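Local structure of alpha-1,4-endofucoidanase (6DLH) at residues E145-S150 and C224-D229; A268-V273 and Y290-P295; G549-L554 and D584-L589; D575-T580 and N601-N606. The protein hydrolyses internal alpha-1,4 linkages in fucoidan as a retaining glycoside hydrolase of family 107, and carries several bound calcium ions. All coordinates share one frame; numbering follows the deposited sequence.

Contact 1. Residues E145-S150 and C224-D229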
loop_
_atom_site.group_PDB
_atom_site.type_symbol
_atom_site.label_atom_id
_atom_site.label_comp_id
_atom_site.label_asym_id
_atom_site.label_seq_id
_atom_site.Cartn_x
_atom_site.Cartn_y
_atom_site.Cartn_z
ATOM N N GLU A 145 -0.426 -6.815 10.141
ATOM C CA GLU A 145 -1.828 -6.615 10.480
ATOM C C GLU A 145 -2.474 -6.005 9.245
ATOM O O GLU A 145 -1.905 -5.094 8.648
ATOM C CB GLU A 145 -1.948 -5.682 11.694
ATOM C CG GLU A 145 -3.379 -5.396 12.149
ATOM C CD GLU A 145 -3.546 -4.364 13.270
ATOM O OE1 GLU A 145 -2.742 -3.401 13.333
ATOM O OE2 GLU A 145 -4.497 -4.510 14.083
ATOM N N ILE A 146 -3.649 -6.512 8.859
ATOM C CA ILE A 146 -4.257 -6.086 7.611
ATOM C C ILE A 146 -5.572 -5.376 7.900
ATOM O O ILE A 146 -6.422 -5.911 8.613
ATOM C CB ILE A 146 -4.429 -7.276 6.640
ATOM C CG1 ILE A 146 -3.089 -7.949 6.307
ATOM C CG2 ILE A 146 -5.181 -6.842 5.386
ATOM C CD1 ILE A 146 -2.148 -7.108 5.468
ATOM N N TYR A 147 -5.719 -4.177 7.323
ATOM C CA TYR A 147 -6.903 -3.358 7.504
ATOM C C TYR A 147 -7.904 -3.618 6.383
ATOM O O TYR A 147 -7.555 -3.553 5.206
ATOM C CB TYR A 147 -6.546 -1.872 7.503
ATOM C CG TYR A 147 -7.749 -0.962 7.534
ATOM C CD1 TYR A 147 -8.464 -0.667 6.379
ATOM C CD2 TYR A 147 -8.182 -0.401 8.727
ATOM C CE1 TYR A 147 -9.579 0.156 6.408
ATOM C CE2 TYR A 147 -9.285 0.434 8.772
ATOM C CZ TYR A 147 -9.986 0.713 7.610
ATOM O OH TYR A 147 -11.071 1.539 7.673
ATOM N N VAL A 148 -9.160 -3.872 6.775
ATOM C CA VAL A 148 -10.272 -4.027 5.851
ATOM C C VAL A 148 -11.445 -3.220 6.392
ATOM O O VAL A 148 -11.826 -3.379 7.546
ATOM C CB VAL A 148 -10.663 -5.507 5.657
ATOM C CG1 VAL A 148 -11.978 -5.642 4.898
ATOM C CG2 VAL A 148 -9.564 -6.308 4.964
ATOM N N ASN A 149 -11.986 -2.329 5.562
ATOM C CA ASN A 149 -13.206 -1.644 5.939
ATOM C C ASN A 149 -14.370 -2.588 5.659
ATOM O O ASN A 149 -14.426 -3.211 4.600
ATOM C CB ASN A 149 -13.335 -0.276 5.272
ATOM C CG ASN A 149 -14.517 0.500 5.805
ATOM O OD1 ASN A 149 -15.652 0.257 5.397
ATOM N ND2 ASN A 149 -14.267 1.420 6.725
ATOM N N SER A 150 -15.278 -2.694 6.633
ATOM C CA SER A 150 -16.312 -3.717 6.644
ATOM C C SER A 150 -17.311 -3.520 5.504
ATOM O O SER A 150 -17.895 -4.496 5.042
ATOM C CB SER A 150 -17.001 -3.772 7.985
ATOM O OG SER A 150 -16.138 -4.323 8.973
ATOM N N CYS A 224 -7.820 -6.437 11.014
ATOM C CA CYS A 224 -8.717 -5.588 11.782
ATOM C C CYS A 224 -9.785 -5.019 10.853
ATOM O O CYS A 224 -9.448 -4.406 9.842
ATOM C CB CYS A 224 -7.971 -4.493 12.542
ATOM S SG CYS A 224 -7.053 -3.339 11.486
ATOM N N PHE A 225 -11.061 -5.231 11.221
ATOM C CA PHE A 225 -12.195 -4.849 10.392
ATOM C C PHE A 225 -12.873 -3.613 10.969
ATOM O O PHE A 225 -13.485 -3.670 12.032
ATOM C CB PHE A 225 -13.191 -6.010 10.270
ATOM C CG PHE A 225 -12.645 -7.215 9.544
ATOM C CD1 PHE A 225 -12.617 -7.253 8.156
ATOM C CD2 PHE A 225 -12.150 -8.304 10.247
ATOM C CE1 PHE A 225 -12.100 -8.355 7.484
ATOM C CE2 PHE A 225 -11.626 -9.401 9.576
ATOM C CZ PHE A 225 -11.605 -9.424 8.198
ATOM N N ASP A 226 -12.784 -2.508 10.227
ATOM C CA ASP A 226 -13.314 -1.221 10.633
ATOM C C ASP A 226 -14.793 -1.141 10.257
ATOM O O ASP A 226 -15.255 -1.903 9.410
ATOM C CB ASP A 226 -12.522 -0.104 9.950
ATOM C CG ASP A 226 -12.602 1.253 10.626
ATOM O OD1 ASP A 226 -13.207 1.340 11.715
ATOM O OD2 ASP A 226 -12.041 2.217 10.054
ATOM N N SER A 227 -15.519 -0.212 10.897
ATOM C CA SER A 227 -16.896 0.112 10.553
ATOM C C SER A 227 -17.800 -1.113 10.662
ATOM O O SER A 227 -18.822 -1.183 9.985
ATOM C CB SER A 227 -16.979 0.727 9.178
ATOM O OG SER A 227 -16.313 1.977 9.150
ATOM N N ALA A 228 -17.416 -2.053 11.535
ATOM C CA ALA A 228 -18.046 -3.358 11.666
ATOM C C ALA A 228 -19.451 -3.244 12.261
ATOM O O ALA A 228 -20.375 -3.874 11.763
ATOM C CB ALA A 228 -17.156 -4.277 12.468
ATOM N N ASP A 229 -19.625 -2.436 13.312
ATOM C CA ASP A 229 -20.948 -2.290 13.899
ATOM C C ASP A 229 -21.850 -1.462 12.984
ATOM O O ASP A 229 -23.063 -1.661 12.982
ATOM C CB ASP A 229 -20.920 -1.788 15.347
ATOM C CG ASP A 229 -20.293 -0.418 15.530
ATOM O OD1 ASP A 229 -19.774 0.136 14.543
ATOM O OD2 ASP A 229 -20.328 0.088 16.670
#

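Contact 2. Residues A268-V273 and Y290-P295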
loop_
_atom_site.group_PDB
_atom_site.type_symbol
_atom_site.label_atom_id
_atom_site.label_comp_id
_atom_site.label_asym_id
_atom_site.label_seq_id
_atom_site.Cartn_x
_atom_site.Cartn_y
_atom_site.Cartn_z
ATOM N N ALA A 268 -9.944 -8.753 14.708
ATOM C CA ALA A 268 -10.549 -7.698 15.506
ATOM C C ALA A 268 -11.575 -6.948 14.666
ATOM O O ALA A 268 -11.303 -6.629 13.516
ATOM C CB ALA A 268 -9.490 -6.757 16.037
ATOM N N PHE A 269 -12.729 -6.641 15.278
ATOM C CA PHE A 269 -13.795 -5.879 14.647
ATOM C C PHE A 269 -13.988 -4.558 15.388
ATOM O O PHE A 269 -14.001 -4.533 16.613
ATOM C CB PHE A 269 -15.100 -6.681 14.678
ATOM C CG PHE A 269 -15.057 -7.969 13.894
ATOM C CD1 PHE A 269 -14.616 -9.145 14.483
ATOM C CD2 PHE A 269 -15.446 -7.998 12.562
ATOM C CE1 PHE A 269 -14.574 -10.325 13.757
ATOM C CE2 PHE A 269 -15.403 -9.180 11.837
ATOM C CZ PHE A 269 -14.963 -10.339 12.437
ATOM N N ASN A 270 -14.147 -3.465 14.636
ATOM C CA ASN A 270 -14.437 -2.177 15.245
ATOM C C ASN A 270 -15.933 -2.073 15.538
ATOM O O ASN A 270 -16.720 -1.756 14.644
ATOM C CB ASN A 270 -14.001 -1.005 14.368
ATOM C CG ASN A 270 -14.182 0.332 15.057
ATOM O OD1 ASN A 270 -14.568 0.390 16.226
ATOM N ND2 ASN A 270 -13.905 1.412 14.349
ATOM N N ASN A 271 -16.301 -2.317 16.801
ATOM C CA ASN A 271 -17.672 -2.145 17.263
ATOM C C ASN A 271 -17.759 -0.936 18.197
ATOM O O ASN A 271 -18.561 -0.923 19.135
ATOM C CB ASN A 271 -18.221 -3.416 17.921
ATOM C CG ASN A 271 -18.358 -4.589 16.971
ATOM O OD1 ASN A 271 -18.866 -4.442 15.860
ATOM N ND2 ASN A 271 -17.886 -5.752 17.392
ATOM N N SER A 272 -16.942 0.090 17.912
ATOM C CA SER A 272 -16.963 1.370 18.606
ATOM C C SER A 272 -16.144 1.333 19.895
ATOM O O SER A 272 -15.797 0.268 20.410
ATOM C CB SER A 272 -18.372 1.866 18.857
ATOM O OG SER A 272 -19.024 2.142 17.625
ATOM N N VAL A 273 -15.841 2.534 20.400
ATOM C CA VAL A 273 -15.109 2.711 21.644
ATOM C C VAL A 273 -15.972 2.209 22.806
ATOM O O VAL A 273 -17.199 2.197 22.716
ATOM C CB VAL A 273 -14.687 4.183 21.826
ATOM C CG1 VAL A 273 -15.875 5.115 22.074
ATOM C CG2 VAL A 273 -13.624 4.349 22.902
ATOM N N TYR A 290 -8.500 -9.997 19.423
ATOM C CA TYR A 290 -8.019 -8.806 20.109
ATOM C C TYR A 290 -9.006 -7.661 19.921
ATOM O O TYR A 290 -9.864 -7.710 19.038
ATOM C CB TYR A 290 -6.602 -8.430 19.654
ATOM C CG TYR A 290 -6.441 -7.958 18.230
ATOM C CD1 TYR A 290 -6.608 -8.824 17.154
ATOM C CD2 TYR A 290 -6.068 -6.653 17.955
ATOM C CE1 TYR A 290 -6.439 -8.400 15.843
ATOM C CE2 TYR A 290 -5.887 -6.212 16.652
ATOM C CZ TYR A 290 -6.067 -7.089 15.594
ATOM O OH TYR A 290 -5.889 -6.649 14.315
ATOM N N THR A 291 -8.865 -6.633 20.764
ATOM C CA THR A 291 -9.715 -5.459 20.677
ATOM C C THR A 291 -9.192 -4.542 19.583
ATOM O O THR A 291 -8.005 -4.227 19.558
ATOM C CB THR A 291 -9.807 -4.720 22.019
ATOM O OG1 THR A 291 -8.504 -4.267 22.390
ATOM C CG2 THR A 291 -10.375 -5.593 23.115
ATOM N N PHE A 292 -10.097 -4.126 18.691
ATOM C CA PHE A 292 -9.784 -3.151 17.662
ATOM C C PHE A 292 -9.167 -1.918 18.322
ATOM O O PHE A 292 -8.130 -1.415 17.870
ATOM C CB PHE A 292 -11.044 -2.800 16.868
ATOM C CG PHE A 292 -10.801 -2.019 15.604
ATOM C CD1 PHE A 292 -10.678 -0.638 15.632
ATOM C CD2 PHE A 292 -10.716 -2.664 14.378
ATOM C CE1 PHE A 292 -10.467 0.080 14.464
ATOM C CE2 PHE A 292 -10.503 -1.947 13.210
ATOM C CZ PHE A 292 -10.376 -0.576 13.255
ATOM N N GLY A 293 -9.827 -1.450 19.388
ATOM C CA GLY A 293 -9.277 -0.462 20.305
ATOM C C GLY A 293 -9.169 0.935 19.697
ATOM O O GLY A 293 -8.153 1.597 19.850
ATOM N N HIS A 294 -10.230 1.379 19.020
ATOM C CA HIS A 294 -10.357 2.744 18.539
ATOM C C HIS A 294 -10.333 3.692 19.743
ATOM O O HIS A 294 -10.949 3.407 20.768
ATOM C CB HIS A 294 -11.667 2.836 17.755
ATOM C CG HIS A 294 -11.857 4.073 16.946
ATOM N ND1 HIS A 294 -12.324 5.257 17.500
ATOM C CD2 HIS A 294 -11.728 4.297 15.617
ATOM C CE1 HIS A 294 -12.437 6.167 16.553
ATOM N NE2 HIS A 294 -12.083 5.603 15.391
ATOM N N PRO A 295 -9.612 4.834 19.682
ATOM C CA PRO A 295 -9.600 5.783 20.795
ATOM C C PRO A 295 -10.926 6.522 20.992
ATOM O O PRO A 295 -11.758 6.582 20.092
ATOM C CB PRO A 295 -8.471 6.761 20.434
ATOM C CG PRO A 295 -8.320 6.648 18.936
ATOM C CD PRO A 295 -8.737 5.239 18.574
HETATM O O HOH W 1 -12.618 -5.615 18.609
HETATM O O HOH W 2 -12.821 0.052 18.626
#

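Contact 3. Residues G549-L554 and D584-L589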
loop_
_atom_site.group_PDB
_atom_site.type_symbol
_atom_site.label_atom_id
_atom_site.label_comp_id
_atom_site.label_asym_id
_atom_site.label_seq_id
_atom_site.Cartn_x
_atom_site.Cartn_y
_atom_site.Cartn_z
ATOM N N GLY A 549 3.736 4.137 -17.922
ATOM C CA GLY A 549 3.896 3.337 -16.720
ATOM C C GLY A 549 4.083 1.862 -17.053
ATOM O O GLY A 549 3.173 1.230 -17.587
ATOM N N SER A 550 5.276 1.336 -16.740
ATOM C CA SER A 550 5.548 -0.087 -16.865
ATOM C C SER A 550 6.584 -0.516 -15.827
ATOM O O SER A 550 7.415 0.285 -15.404
ATOM C CB SER A 550 5.974 -0.439 -18.270
ATOM O OG SER A 550 5.823 -1.832 -18.510
ATOM N N LEU A 551 6.530 -1.794 -15.439
ATOM C CA LEU A 551 7.376 -2.320 -14.381
ATOM C C LEU A 551 8.316 -3.392 -14.925
ATOM O O LEU A 551 7.969 -4.139 -15.838
ATOM C CB LEU A 551 6.488 -2.896 -13.273
ATOM C CG LEU A 551 5.587 -1.885 -12.564
ATOM C CD1 LEU A 551 4.606 -2.588 -11.639
ATOM C CD2 LEU A 551 6.417 -0.866 -11.796
ATOM N N LEU A 552 9.510 -3.456 -14.331
ATOM C CA LEU A 552 10.419 -4.568 -14.528
ATOM C C LEU A 552 10.692 -5.189 -13.163
ATOM O O LEU A 552 11.089 -4.485 -12.244
ATOM C CB LEU A 552 11.699 -4.038 -15.184
ATOM C CG LEU A 552 11.506 -3.376 -16.549
ATOM C CD1 LEU A 552 12.809 -2.775 -17.052
ATOM C CD2 LEU A 552 10.951 -4.369 -17.561
ATOM N N LYS A 553 10.466 -6.500 -13.036
ATOM C CA LYS A 553 10.480 -7.131 -11.725
ATOM C C LYS A 553 11.320 -8.405 -11.733
ATOM O O LYS A 553 11.172 -9.262 -12.607
ATOM C CB LYS A 553 9.052 -7.444 -11.264
ATOM C CG LYS A 553 8.138 -6.239 -11.092
ATOM C CD LYS A 553 6.909 -6.532 -10.257
ATOM C CE LYS A 553 5.849 -7.316 -10.998
ATOM N NZ LYS A 553 4.901 -7.958 -10.058
ATOM N N LEU A 554 12.181 -8.524 -10.717
ATOM C CA LEU A 554 12.975 -9.716 -10.471
ATOM C C LEU A 554 12.048 -10.929 -10.472
ATOM O O LEU A 554 10.988 -10.906 -9.844
ATOM C CB LEU A 554 13.687 -9.538 -9.124
ATOM C CG LEU A 554 14.682 -10.622 -8.705
ATOM C CD1 LEU A 554 15.951 -10.562 -9.550
ATOM C CD2 LEU A 554 15.023 -10.491 -7.220
ATOM N N ASP A 584 14.720 -3.361 -4.430
ATOM C CA ASP A 584 15.732 -4.332 -4.814
ATOM C C ASP A 584 15.220 -5.290 -5.890
ATOM O O ASP A 584 16.012 -5.987 -6.520
ATOM C CB ASP A 584 16.195 -5.150 -3.606
ATOM C CG ASP A 584 17.367 -4.522 -2.874
ATOM O OD1 ASP A 584 17.755 -3.394 -3.252
ATOM O OD2 ASP A 584 17.883 -5.171 -1.936
ATOM N N ASP A 585 13.897 -5.346 -6.081
ATOM C CA ASP A 585 13.336 -6.342 -6.975
ATOM C C ASP A 585 12.373 -5.690 -7.960
ATOM O O ASP A 585 11.694 -6.392 -8.703
ATOM C CB ASP A 585 12.765 -7.533 -6.194
ATOM C CG ASP A 585 11.503 -7.263 -5.384
ATOM O OD1 ASP A 585 10.966 -6.134 -5.460
ATOM O OD2 ASP A 585 11.057 -8.199 -4.680
ATOM N N THR A 586 12.331 -4.351 -7.979
ATOM C CA THR A 586 11.309 -3.654 -8.743
ATOM C C THR A 586 11.851 -2.346 -9.312
ATOM O O THR A 586 12.328 -1.480 -8.575
ATOM C CB THR A 586 10.037 -3.439 -7.905
ATOM O OG1 THR A 586 9.566 -4.684 -7.379
ATOM C CG2 THR A 586 8.925 -2.784 -8.692
ATOM N N TRP A 587 11.743 -2.210 -10.638
ATOM C CA TRP A 587 12.119 -0.993 -11.339
ATOM C C TRP A 587 10.914 -0.490 -12.123
ATOM O O TRP A 587 10.022 -1.264 -12.462
ATOM C CB TRP A 587 13.323 -1.237 -12.259
ATOM C CG TRP A 587 14.560 -1.683 -11.543
ATOM C CD1 TRP A 587 14.747 -2.863 -10.875
ATOM C CD2 TRP A 587 15.797 -0.960 -11.427
ATOM N NE1 TRP A 587 16.012 -2.923 -10.354
ATOM C CE2 TRP A 587 16.679 -1.767 -10.673
ATOM C CE3 TRP A 587 16.240 0.289 -11.872
ATOM C CZ2 TRP A 587 17.977 -1.362 -10.363
ATOM C CZ3 TRP A 587 17.524 0.687 -11.567
ATOM C CH2 TRP A 587 18.381 -0.129 -10.826
ATOM N N ARG A 588 10.919 0.811 -12.420
ATOM C CA ARG A 588 9.784 1.465 -13.048
ATOM C C ARG A 588 10.254 2.236 -14.277
ATOM O O ARG A 588 11.221 2.990 -14.200
ATOM C CB ARG A 588 9.119 2.408 -12.038
ATOM C CG ARG A 588 8.185 3.443 -12.646
ATOM C CD ARG A 588 6.736 2.990 -12.711
ATOM N NE ARG A 588 5.922 3.912 -13.495
ATOM C CZ ARG A 588 5.245 4.943 -13.000
ATOM N NH1 ARG A 588 5.270 5.191 -11.701
ATOM N NH2 ARG A 588 4.548 5.722 -13.811
ATOM N N LEU A 589 9.545 2.038 -15.395
ATOM C CA LEU A 589 9.718 2.832 -16.602
ATOM C C LEU A 589 8.611 3.876 -16.668
ATOM O O LEU A 589 7.430 3.548 -16.577
ATOM C CB LEU A 589 9.654 1.930 -17.840
ATOM C CG LEU A 589 10.759 0.884 -17.974
ATOM C CD1 LEU A 589 10.471 -0.031 -19.150
ATOM C CD2 LEU A 589 12.122 1.545 -18.133
#

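Contact 4. Residues D575-T580 and N601-N606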
loop_
_atom_site.group_PDB
_atom_site.type_symbol
_atom_site.label_atom_id
_atom_site.label_comp_id
_atom_site.label_asym_id
_atom_site.label_seq_id
_atom_site.Cartn_x
_atom_site.Cartn_y
_atom_site.Cartn_z
ATOM N N ASP A 575 15.227 9.560 -25.568
ATOM C CA ASP A 575 15.499 10.168 -24.273
ATOM C C ASP A 575 14.299 10.052 -23.332
ATOM O O ASP A 575 14.484 9.987 -22.118
ATOM C CB ASP A 575 15.925 11.634 -24.414
ATOM C CG ASP A 575 17.204 11.847 -25.210
ATOM O OD1 ASP A 575 18.283 11.460 -24.710
ATOM O OD2 ASP A 575 17.112 12.408 -26.324
ATOM N N TRP A 576 13.081 10.028 -23.893
ATOM C CA TRP A 576 11.848 10.200 -23.134
ATOM C C TRP A 576 11.670 9.140 -22.047
ATOM O O TRP A 576 11.106 9.431 -20.996
ATOM C CB TRP A 576 10.623 10.282 -24.052
ATOM C CG TRP A 576 10.231 8.982 -24.692
ATOM C CD1 TRP A 576 10.547 8.567 -25.951
ATOM C CD2 TRP A 576 9.428 7.934 -24.117
ATOM N NE1 TRP A 576 10.001 7.335 -26.199
ATOM C CE2 TRP A 576 9.311 6.919 -25.094
ATOM C CE3 TRP A 576 8.798 7.747 -22.879
ATOM C CZ2 TRP A 576 8.595 5.744 -24.868
ATOM C CZ3 TRP A 576 8.097 6.582 -22.652
ATOM C CH2 TRP A 576 7.993 5.597 -23.636
ATOM N N LEU A 577 12.120 7.909 -22.310
ATOM C CA LEU A 577 11.936 6.819 -21.366
ATOM C C LEU A 577 12.834 7.034 -20.146
ATOM O O LEU A 577 14.040 7.237 -20.278
ATOM C CB LEU A 577 12.207 5.480 -22.063
ATOM C CG LEU A 577 11.853 4.227 -21.257
ATOM C CD1 LEU A 577 10.349 4.101 -21.047
ATOM C CD2 LEU A 577 12.408 2.973 -21.919
ATOM N N VAL A 578 12.217 7.003 -18.960
ATOM C CA VAL A 578 12.914 7.181 -17.698
ATOM C C VAL A 578 12.880 5.852 -16.947
ATOM O O VAL A 578 11.860 5.170 -16.941
ATOM C CB VAL A 578 12.263 8.312 -16.873
ATOM C CG1 VAL A 578 12.797 8.393 -15.448
ATOM C CG2 VAL A 578 12.378 9.662 -17.569
ATOM N N LEU A 579 14.009 5.494 -16.329
ATOM C CA LEU A 579 14.108 4.328 -15.466
ATOM C C LEU A 579 14.411 4.790 -14.040
ATOM O O LEU A 579 15.285 5.631 -13.831
ATOM C CB LEU A 579 15.220 3.410 -15.989
ATOM C CG LEU A 579 15.629 2.263 -15.060
ATOM C CD1 LEU A 579 14.608 1.135 -15.094
ATOM C CD2 LEU A 579 17.016 1.736 -15.407
ATOM N N THR A 580 13.681 4.230 -13.066
ATOM C CA THR A 580 13.962 4.465 -11.659
ATOM C C THR A 580 13.753 3.163 -10.888
ATOM O O THR A 580 12.942 2.324 -11.273
ATOM C CB THR A 580 13.149 5.644 -11.099
ATOM O OG1 THR A 580 11.775 5.452 -11.429
ATOM C CG2 THR A 580 13.581 6.994 -11.634
ATOM N N ASN A 601 9.491 2.300 -30.890
ATOM C CA ASN A 601 10.662 2.780 -30.172
ATOM C C ASN A 601 11.466 1.589 -29.653
ATOM O O ASN A 601 10.899 0.614 -29.159
ATOM C CB ASN A 601 10.294 3.703 -29.007
ATOM C CG ASN A 601 9.750 5.052 -29.428
ATOM O OD1 ASN A 601 10.256 6.084 -28.996
ATOM N ND2 ASN A 601 8.713 5.055 -30.251
ATOM N N SER A 602 12.795 1.701 -29.747
ATOM C CA SER A 602 13.703 0.619 -29.401
ATOM C C SER A 602 14.716 1.108 -28.364
ATOM O O SER A 602 15.150 2.257 -28.419
ATOM C CB SER A 602 14.380 0.103 -30.646
ATOM O OG SER A 602 14.743 -1.257 -30.499
ATOM N N PHE A 603 15.083 0.225 -27.420
ATOM C CA PHE A 603 15.928 0.585 -26.291
ATOM C C PHE A 603 16.795 -0.607 -25.891
ATOM O O PHE A 603 16.374 -1.758 -26.022
ATOM C CB PHE A 603 15.072 0.965 -25.076
ATOM C CG PHE A 603 14.014 2.016 -25.313
ATOM C CD1 PHE A 603 12.731 1.660 -25.711
ATOM C CD2 PHE A 603 14.294 3.362 -25.127
ATOM C CE1 PHE A 603 11.761 2.630 -25.928
ATOM C CE2 PHE A 603 13.323 4.330 -25.347
ATOM C CZ PHE A 603 12.058 3.962 -25.749
ATOM N N THR A 604 17.996 -0.322 -25.373
ATOM C CA THR A 604 18.824 -1.364 -24.785
ATOM C C THR A 604 18.796 -1.243 -23.262
ATOM O O THR A 604 18.907 -0.141 -22.730
ATOM C CB THR A 604 20.260 -1.345 -25.333
ATOM O OG1 THR A 604 20.206 -1.523 -26.748
ATOM C CG2 THR A 604 21.143 -2.426 -24.745
ATOM N N PHE A 605 18.673 -2.390 -22.579
ATOM C CA PHE A 605 18.697 -2.432 -21.126
ATOM C C PHE A 605 19.733 -3.443 -20.632
ATOM O O PHE A 605 19.759 -4.595 -21.068
ATOM C CB PHE A 605 17.283 -2.628 -20.565
ATOM C CG PHE A 605 16.471 -1.358 -20.496
ATOM C CD1 PHE A 605 15.783 -0.885 -21.609
ATOM C CD2 PHE A 605 16.409 -0.615 -19.323
ATOM C CE1 PHE A 605 15.050 0.293 -21.549
ATOM C CE2 PHE A 605 15.673 0.562 -19.264
ATOM C CZ PHE A 605 15.002 1.018 -20.380
ATOM N N ASN A 606 20.601 -2.989 -19.722
ATOM C CA ASN A 606 21.590 -3.858 -19.102
ATOM C C ASN A 606 21.105 -4.264 -17.713
ATOM O O ASN A 606 20.597 -3.430 -16.973
ATOM C CB ASN A 606 22.972 -3.200 -19.027
ATOM C CG ASN A 606 24.029 -4.123 -18.455
ATOM O OD1 ASN A 606 24.598 -4.950 -19.169
ATOM N ND2 ASN A 606 24.298 -3.995 -17.165
#

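Contact 1. Residues E145-S150 and C224-D229
Tyr147 and Asp226 both carry CG anti to the backbone N (chi1 174° and -159°), which swings the phenol and the carboxylate together on one side of two parallel strands. Tyr147 OH donates to Asp226 OD2 at 2.7 Å. Asp226 OD2 accepts with its anti lone pair, the one turned away from OD1. OD2 lies in the plane of the phenol at its edge, while the carboxylate plane stands 75° to the ring. Asn149 ND2 reaches across to Ser227 OG (3.2 Å) and weakly back to Tyr147 OH, while Asn149 OD1 accepts from Tyr151 N. Ser227 OG is also held by Arg156. A phenylalanine in place of Tyr147 would probably leave Asp226 OD2 without this donor and the carboxylate freer to turn.

The strands are neighbours in the parallel sheet of the catalytic domain, consistent with a GH29-like beta/alpha barrel. Backbone bonds join Cys224 N to Ile146 O, Val148 N to Cys224 O and Asp226 N to Val148 O. Ser150, just past strand 145-149, gives two bonds to Asp226 O, from N at 2.9 Å and from OG at 2.6 Å, on opposite faces of the carbonyl plane. On the other side of the sheet Val148 CB packs on Phe225 CD1 at 3.6 Å, the two side chains pointing the same way.

Asp226 OD1 takes Asn270 ND2 and, weakly, Ser227 N. Donors therefore hold both carboxylate oxygens and restrict its rotation, beside a bound ethanediol that may mark a pocket.

Contact 2. Residues A268-V273 and Y290-P295
Asn270 overlaps the Phe292 ring, with CB 3.4 Å above the ring centre in a CH-pi contact and the amide stacked almost parallel, 12° from the ring plane. Its OD1 accepts from Ser272 N at 2.9 Å, which makes an Asx turn just after strand 266-269. This strand lies next to 222-226 in the parallel sheet of the probable beta/alpha barrel, and 290-295 is a loop that packs on it. Phe292 is set for the stack by its chi1 of -168°, with CG anti to the backbone N.

A second ring is also capped by a CB. Ala268 points its CB at the face of Tyr290, 3.4 Å from the ring centroid, again a CH-pi contact. The same methyl sits 3.2 Å from Tyr290 O. The phenol end of Tyr290 is held by Glu145 of strand 143-149, and Asn270 ND2 by Asp226 of strand 222-226.

Further along, Val273 CG2 lies against His294 O, and the imidazole of His294 lies near a bound ethanediol.

No direct hydrogen bond joins the two segments; two waters do that work. One bridges Phe269 O and Phe292 N, accepting from the latter. The other donates to Asn270 OD1 at 3.0 Å and accepts from His294 N at 2.9 Å.

Contact 3. Residues G549-L554 and D584-L589
Leu551 and Arg588 lean obliquely across each other on one side of two antiparallel strands. Leu551 CD2 touches Arg588 CD at 4.0 Å. The arginine chain bends sharply at chi2 (92°), which carries its guanidinium across to Gly549, just before strand 550-553. There Arg588 NH2 lies 3.8 Å from Gly549 CA and bonds to Tyr548 O. With Arg588 cut back to alanine, Tyr548 O would probably lose this donor and Leu551 CD2 part of its cover. Lys553 and Thr586 lie on this same side. Lys553 NZ makes a salt bridge to Asp127, and Thr586 OG1 is hydrogen-bonded to Arg64.

The pair belongs to the three-stranded sheet of an Ig-like beta sandwich, with 550-553 on its border. Ser550 and Leu589, and Leu552 and Trp587, are hydrogen-bonded pairs; Leu551 with Arg588 and Lys553 with Thr586 are non-hydrogen-bonded pairs.

On the opposite side, Leu552 and Leu589 meet methyl to methyl, CD1 to CD1 at 4.2 Å. Trp587 turns its indole away from this pair, against Thr567 and Ile568. Beyond the end of 550-553 and before the start of 586-589, Leu554 crosses Asp585 at about a right angle, CB to CB at 3.7 Å. Asp585 OD1 accepts from Thr586 OG1 at 2.8 Å, the hydroxyl coming from above the carboxylate plane.

Contact 4. Residues D575-T580 and N601-N606
Leu577 is the main bump. Its CD2 methyl sits over the centre of the Phe603 ring, 3.7 Å from the centroid and almost on the ring normal. The same methyl meets the edge of the next ring, 3.6 Å from Phe605 CZ. It thus fills the notch between one ring lying beneath it and another standing edge-on. The leucine is turned into this notch by its first torsion, with CG anti to the backbone N (chi1 -171°). Leu577 CB rests on the rim of Phe603, at CE2. Further along, Leu579 CD2 adds a looser contact at the edge of Phe605.

Trp576 closes the other end. Phe603 turns its edge to the face of the indole, an offset edge-to-face pair with planes 82° apart. The indole NE1 then points past this ring to Asn601 OD1, at 3.1 Å and nearly straight (170°). The oxygen lies in the indole plane, but the N-H arrives from well above the amide's carbonyl plane. Asn601 ND2 is bound in turn to Asp597 O, which steadies the amide.

The backbones stay apart, with Leu577 CA 8.9 Å from Phe603 CA, so side chains alone bridge the gap. This is packing between the two sheets of an Ig-like sandwich. Leu589 of strand 586-590 touches both Leu577 and Phe605, Ile568 of strand 567-572 touches Leu579 and Phe605, and Val622 of strand 613-623 lies against Trp576.

In the fold
Contacts 1 and 2 lie in the catalytic domain and share one parallel sheet, where strands 222-226 and 266-269 are neighbours. Both are buried. They touch through Glu145 with Tyr290 and Asp229 with Ser272, so polar side chains knit them together. Contacts 3 and 4 lie in an Ig-like domain; the centres of contacts 1 and 3 are about 31 Å apart. Contact 3 pairs strands within a sheet and is partly exposed; contact 4 packs across the sandwich and is buried. These two join where Arg588 N meets Thr580 O and Leu589 packs on Phe605. Chemistry follows place: direct polar and backbone bonds in contact 1, ring stacking and bridging waters in contact 2, backbone pairing in contact 3, mostly apolar rings in contact 4.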